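PDB 3H1T: type I site-specific restriction-modification system, R (Restriction) subunit, which probably binds and hydrolyses ATP to translocate DNA and cuts it, as the motor and nuclease subunit of a type I restriction enzyme. Local coordinates for residues A27-R31 against V32-P36; S479-G482 against K483-K486. All blocks are in the same frame, centred on the assembly; numbering follows the deposited sequence.

Interaction 1: A27-R31 against V32-P36; sequences ADTCR and VYVTP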
ATOM      1  N   ALA A  27       1.812 -23.426  26.286  1.00 37.86           N
ATOM      2  CA  ALA A  27       2.977 -22.675  26.715  1.00 35.47           C
ATOM      3  C   ALA A  27       3.992 -23.593  27.359  1.00 36.19           C
ATOM      4  O   ALA A  27       5.187 -23.465  27.116  1.00 35.32           O
ATOM      5  CB  ALA A  27       2.559 -21.607  27.690  1.00 33.60           C
ATOM      6  N   ASP A  28       3.516 -24.544  28.159  1.00 37.71           N
ATOM      7  CA  ASP A  28       4.422 -25.469  28.821  1.00 37.28           C
ATOM      8  C   ASP A  28       5.124 -26.381  27.821  1.00 35.08           C
ATOM      9  O   ASP A  28       6.321 -26.646  27.960  1.00 33.81           O
ATOM     10  CB  ASP A  28       3.673 -26.294  29.886  1.00 47.67           C
ATOM     11  CG  ASP A  28       3.377 -25.492  31.162  1.00 50.70           C
ATOM     12  OD1 ASP A  28       4.030 -24.438  31.393  1.00 52.95           O
ATOM     13  OD2 ASP A  28       2.505 -25.930  31.950  1.00 49.35           O
ATOM     14  N   THR A  29       4.413 -26.833  26.789  1.00 34.40           N
ATOM     15  CA  THR A  29       5.069 -27.714  25.823  1.00 31.90           C
ATOM     16  C   THR A  29       6.039 -26.984  24.908  1.00 31.44           C
ATOM     17  O   THR A  29       6.941 -27.594  24.341  1.00 33.53           O
ATOM     18  CB  THR A  29       4.074 -28.509  24.942  1.00 28.20           C
ATOM     19  OG1 THR A  29       3.871 -27.821  23.708  1.00 32.28           O
ATOM     20  CG2 THR A  29       2.756 -28.700  25.639  1.00 26.19           C
ATOM     21  N   CYS A  30       5.863 -25.681  24.751  1.00 32.49           N
ATOM     22  CA  CYS A  30       6.791 -24.920  23.926  1.00 31.33           C
ATOM     23  C   CYS A  30       8.080 -24.768  24.723  1.00 32.46           C
ATOM     24  O   CYS A  30       9.182 -24.808  24.171  1.00 32.85           O
ATOM     25  CB  CYS A  30       6.236 -23.528  23.597  1.00 31.73           C
ATOM     26  SG  CYS A  30       4.804 -23.496  22.497  1.00 34.76           S
ATOM     27  N   ARG A  31       7.940 -24.585  26.029  1.00 32.58           N
ATOM     28  CA  ARG A  31       9.101 -24.407  26.893  1.00 33.97           C
ATOM     29  C   ARG A  31       9.851 -25.727  27.040  1.00 33.99           C
ATOM     30  O   ARG A  31      11.079 -25.780  26.905  1.00 32.80           O
ATOM     31  CB  ARG A  31       8.650 -23.881  28.270  1.00 45.81           C
ATOM     32  CG  ARG A  31       9.748 -23.754  29.299  1.00 48.88           C
ATOM     33  CD  ARG A  31       9.209 -23.119  30.573  1.00 53.19           C
ATOM     34  NE  ARG A  31       8.069 -23.867  31.094  1.00 56.46           N
ATOM     35  CZ  ARG A  31       8.171 -25.001  31.781  1.00 57.08           C
ATOM     36  NH1 ARG A  31       9.372 -25.510  32.039  1.00 55.97           N
ATOM     37  NH2 ARG A  31       7.073 -25.644  32.179  1.00 55.69           N
ATOM     38  N   VAL A  32       9.111 -26.806  27.265  1.00 36.00           N
ATOM     39  CA  VAL A  32       9.722 -28.111  27.450  1.00 35.18           C
ATOM     40  C   VAL A  32      10.127 -28.841  26.157  1.00 36.73           C
ATOM     41  O   VAL A  32      11.187 -29.491  26.130  1.00 34.79           O
ATOM     42  CB  VAL A  32       8.804 -29.015  28.323  1.00 29.64           C
ATOM     43  CG1 VAL A  32       9.301 -30.444  28.337  1.00 27.69           C
ATOM     44  CG2 VAL A  32       8.781 -28.462  29.750  1.00 28.10           C
ATOM     45  N   TYR A  33       9.334 -28.735  25.086  1.00 35.23           N
ATOM     46  CA  TYR A  33       9.712 -29.421  23.843  1.00 33.64           C
ATOM     47  C   TYR A  33      10.076 -28.561  22.643  1.00 35.35           C
ATOM     48  O   TYR A  33      11.180 -28.676  22.100  1.00 35.24           O
ATOM     49  CB  TYR A  33       8.617 -30.371  23.366  1.00 31.49           C
ATOM     50  CG  TYR A  33       8.268 -31.464  24.328  1.00 32.17           C
ATOM     51  CD1 TYR A  33       7.435 -31.213  25.410  1.00 31.06           C
ATOM     52  CD2 TYR A  33       8.732 -32.769  24.131  1.00 31.49           C
ATOM     53  CE1 TYR A  33       7.060 -32.232  26.273  1.00 32.39           C
ATOM     54  CE2 TYR A  33       8.361 -33.799  24.988  1.00 30.60           C
ATOM     55  CZ  TYR A  33       7.524 -33.523  26.059  1.00 32.57           C
ATOM     56  OH  TYR A  33       7.132 -34.530  26.912  1.00 31.74           O
ATOM     57  N   VAL A  34       9.142 -27.713  22.213  1.00 28.70           N
ATOM     58  CA  VAL A  34       9.342 -26.911  21.025  1.00 24.79           C
ATOM     59  C   VAL A  34      10.579 -26.026  20.987  1.00 26.80           C
ATOM     60  O   VAL A  34      11.410 -26.177  20.086  1.00 26.91           O
ATOM     61  CB  VAL A  34       8.099 -26.074  20.733  1.00 22.74           C
ATOM     62  CG1 VAL A  34       8.220 -25.441  19.367  1.00 18.56           C
ATOM     63  CG2 VAL A  34       6.852 -26.969  20.807  1.00 16.76           C
ATOM     64  N   THR A  35      10.713 -25.102  21.933  1.00 29.56           N
ATOM     65  CA  THR A  35      11.887 -24.227  21.940  1.00 28.54           C
ATOM     66  C   THR A  35      13.202 -25.015  22.032  1.00 29.10           C
ATOM     67  O   THR A  35      14.166 -24.721  21.332  1.00 30.57           O
ATOM     68  CB  THR A  35      11.831 -23.203  23.104  1.00 30.48           C
ATOM     69  OG1 THR A  35      10.608 -22.459  23.011  1.00 33.76           O
ATOM     70  CG2 THR A  35      13.004 -22.214  23.007  1.00 29.48           C
ATOM     71  N   PRO A  36      13.267 -26.022  22.912  1.00 26.03           N
ATOM     72  CA  PRO A  36      14.533 -26.752  22.960  1.00 23.96           C
ATOM     73  C   PRO A  36      14.870 -27.403  21.612  1.00 25.12           C
ATOM     74  O   PRO A  36      16.005 -27.337  21.145  1.00 25.86           O
ATOM     75  CB  PRO A  36      14.292 -27.755  24.076  1.00 21.26           C
ATOM     76  CG  PRO A  36      13.458 -26.945  25.019  1.00 20.42           C
ATOM     77  CD  PRO A  36      12.443 -26.326  24.095  1.00 20.18           C
TER

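Interaction 2: S479-G482 against K483-K486; sequences SEEG and KIGK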
ATOM      1  N   SER A 479      -5.242  23.888 -10.839  1.00 41.48           N
ATOM      2  CA  SER A 479      -4.097  24.417 -11.576  1.00 43.43           C
ATOM      3  C   SER A 479      -4.178  25.935 -11.692  1.00 43.22           C
ATOM      4  O   SER A 479      -3.167  26.627 -11.614  1.00 42.11           O
ATOM      5  CB  SER A 479      -4.041  23.808 -12.975  1.00 62.56           C
ATOM      6  OG  SER A 479      -4.330  22.417 -12.936  1.00 67.42           O
ATOM      7  N   GLU A 480      -5.390  26.444 -11.889  1.00 41.16           N
ATOM      8  CA  GLU A 480      -5.619  27.875 -12.032  1.00 41.95           C
ATOM      9  C   GLU A 480      -5.228  28.679 -10.787  1.00 41.48           C
ATOM     10  O   GLU A 480      -4.790  29.822 -10.876  1.00 39.89           O
ATOM     11  CB  GLU A 480      -7.095  28.141 -12.347  1.00 58.94           C
ATOM     12  CG  GLU A 480      -7.549  27.863 -13.773  1.00 63.81           C
ATOM     13  CD  GLU A 480      -9.046  28.084 -13.909  1.00 65.85           C
ATOM     14  OE1 GLU A 480      -9.503  29.156 -13.452  1.00 68.39           O
ATOM     15  OE2 GLU A 480      -9.764  27.212 -14.452  1.00 66.32           O
ATOM     16  N   GLU A 481      -5.401  28.070  -9.621  1.00 40.82           N
ATOM     17  CA  GLU A 481      -5.087  28.726  -8.361  1.00 39.59           C
ATOM     18  C   GLU A 481      -3.595  28.796  -8.008  1.00 38.83           C
ATOM     19  O   GLU A 481      -3.232  29.274  -6.938  1.00 36.74           O
ATOM     20  CB  GLU A 481      -5.861  28.052  -7.237  1.00 44.25           C
ATOM     21  CG  GLU A 481      -7.297  28.500  -7.190  1.00 45.91           C
ATOM     22  CD  GLU A 481      -7.388  30.000  -7.015  1.00 49.92           C
ATOM     23  OE1 GLU A 481      -6.815  30.510  -6.032  1.00 52.21           O
ATOM     24  OE2 GLU A 481      -8.013  30.669  -7.863  1.00 50.94           O
ATOM     25  N   GLY A 482      -2.735  28.316  -8.901  1.00 45.37           N
ATOM     26  CA  GLY A 482      -1.293  28.353  -8.689  1.00 45.03           C
ATOM     27  C   GLY A 482      -0.674  28.305  -7.303  1.00 46.27           C
ATOM     28  O   GLY A 482      -0.980  27.420  -6.513  1.00 47.02           O
ATOM     29  N   LYS A 483       0.227  29.245  -7.026  1.00 45.41           N
ATOM     30  CA  LYS A 483       0.931  29.310  -5.749  1.00 44.63           C
ATOM     31  C   LYS A 483       0.019  29.502  -4.554  1.00 43.92           C
ATOM     32  O   LYS A 483       0.328  29.045  -3.450  1.00 45.52           O
ATOM     33  CB  LYS A 483       1.967  30.432  -5.807  1.00 50.83           C
ATOM     34  CG  LYS A 483       2.810  30.606  -4.546  1.00 53.86           C
ATOM     35  CD  LYS A 483       3.713  31.840  -4.679  1.00 56.25           C
ATOM     36  CE  LYS A 483       4.559  32.083  -3.431  1.00 58.62           C
ATOM     37  NZ  LYS A 483       5.599  31.028  -3.274  1.00 58.71           N
ATOM     38  N   ILE A 484      -1.086  30.208  -4.755  1.00 34.67           N
ATOM     39  CA  ILE A 484      -2.035  30.431  -3.668  1.00 33.75           C
ATOM     40  C   ILE A 484      -2.676  29.081  -3.360  1.00 30.89           C
ATOM     41  O   ILE A 484      -2.898  28.734  -2.204  1.00 31.96           O
ATOM     42  CB  ILE A 484      -3.142  31.419  -4.078  1.00 40.14           C
ATOM     43  CG1 ILE A 484      -2.541  32.783  -4.425  1.00 39.59           C
ATOM     44  CG2 ILE A 484      -4.144  31.580  -2.943  1.00 41.87           C
ATOM     45  CD1 ILE A 484      -1.928  33.512  -3.236  1.00 40.88           C
ATOM     46  N   GLY A 485      -2.959  28.332  -4.419  1.00 32.80           N
ATOM     47  CA  GLY A 485      -3.547  27.014  -4.268  1.00 30.67           C
ATOM     48  C   GLY A 485      -2.653  26.108  -3.441  1.00 29.03           C
ATOM     49  O   GLY A 485      -3.102  25.480  -2.489  1.00 28.59           O
ATOM     50  N   LYS A 486      -1.371  26.065  -3.797  1.00 25.94           N
ATOM     51  CA  LYS A 486      -0.383  25.252  -3.101  1.00 26.42           C
ATOM     52  C   LYS A 486      -0.360  25.594  -1.612  1.00 25.99           C
ATOM     53  O   LYS A 486      -0.205  24.715  -0.769  1.00 23.28           O
ATOM     54  CB  LYS A 486       1.025  25.489  -3.669  1.00 46.78           C
ATOM     55  CG  LYS A 486       1.165  25.341  -5.182  1.00 50.99           C
ATOM     56  CD  LYS A 486       0.898  23.911  -5.650  1.00 57.85           C
ATOM     57  CE  LYS A 486       1.828  23.507  -6.809  1.00 60.65           C
ATOM     58  NZ  LYS A 486       1.827  24.469  -7.957  1.00 61.82           N
TER

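Interaction 1: A27-R31 against V32-P36
Val32 lays its CG2 methyl over one face of the Arg31 guanidinium, 3.8 Å from Arg31 NH1, and the two neighbouring side chains run at a slant to each other. Arg31 gets there with an extended start, CG anti to its backbone N (chi1 175°), and a bend at chi3 that folds the chain back toward the previous turn. There the edge of the guanidinium faces Asp28 in plane, and NH2 makes a weak but straight salt-bridging bond to Asp28 OD1. Val32 itself continues the regular i to i+4 pattern, its N bonding Asp28 O at 2.9 Å.

One residue further on, the spacing changes. Thr29 O accepts from both Tyr33 N (2.8 Å) and Val34 N (3.1 Å); the Val34 donor lies in the carbonyl plane, whereas that of Tyr33 stands 42° out of it. The bond to Val34 spans five residues, which widens helix 26-40 locally into a pi-type turn. Tyr33, its CG beside the backbone N, brings the edge of its ring toward the same oxygen. Thr35 N repeats the five-residue step to Cys30 O, and Thr35 OG1 approaches that oxygen from above the carbonyl plane at 3.0 Å, so two donors from one residue grip it. Thr35 OG1 is also hydrogen-bonded to Tyr78 OH, tying the widened turn to strand 75-81 of the six-stranded mixed sheet.

Pro36, which has no N-H to offer the preceding turn, sets its ring carbons against Arg31 O, CD at 3.2 Å, and the helix kinks there. On the flank that faces Tyr78, Cys30 and Val34 pack through their CB atoms at 4.3 Å, and Val34 CG2 reaches back to Cys30 CA.

Interaction 2: S479-G482 against K483-K486
Gly485 N donates to Glu481 O across 2.7 Å, and Lys486 N donates to Gly482 O across 3.1 Å; these two backbone bonds wind the first turn of helix 482-493. The Lys486 N-H meets its acceptor nearly straight and in the carbonyl plane, while Gly485 N sits 45° above the plane of the Glu481 carbonyl. Just ahead, a type I beta turn from Ser479 to Gly482, closed by Gly482 N on Ser479 O, carries the chain from edge strand 474-476 of the eight-stranded mixed sheet into the helix, within the helicase conserved C-terminal domain. Gly482 makes the change of direction with a positive phi of 29°, a backbone shape that suits a residue lacking a side chain.

The side chains add light van der Waals contacts, mostly carbon against oxygen. Glu481 CB lies 3.9 Å from Gly485 CA, an ordinary contact that the glycine's lack of a side chain leaves room for. Glu481 bends at chi2, and its carboxylate forms a salt bridge through OE2 with Arg476, while its other oxygen, OE1, comes within 4.2 Å of Ile484 CG2. Lys486, with CG beside its own backbone N (chi1 -52°), curls back so that CG rests 3.3 Å from Gly482 O, the very oxygen bound by its amide.

Chemically, then, the link between turn and helix is carried mainly by main-chain bonds. The Glu481 carboxylate might interact favourably with the helix dipole, though its bridge to Arg476, which joins the helix entrance to the end of the preceding strand, would offset part of its charge.

Interactions 1 and 2 are both local contacts, one within a helix and one at a turn that opens a helix, but they belong to distant parts of the fragment: their centres lie 64 Å apart, on opposite sides of the chain's centre, and their nearest atoms are about 54 Å from each other. Interaction 1 comes first along the chain, within helix 26-40, beside the six-stranded mixed sheet near the N-terminus. Interaction 2 follows much later, where strand 474-476 at the edge of the eight-stranded sheet gives way to helix 482-493 in the helicase C-terminal region. The seven-stranded parallel sheet falls between them in sequence, and the two contacts share neither sheet nor helix.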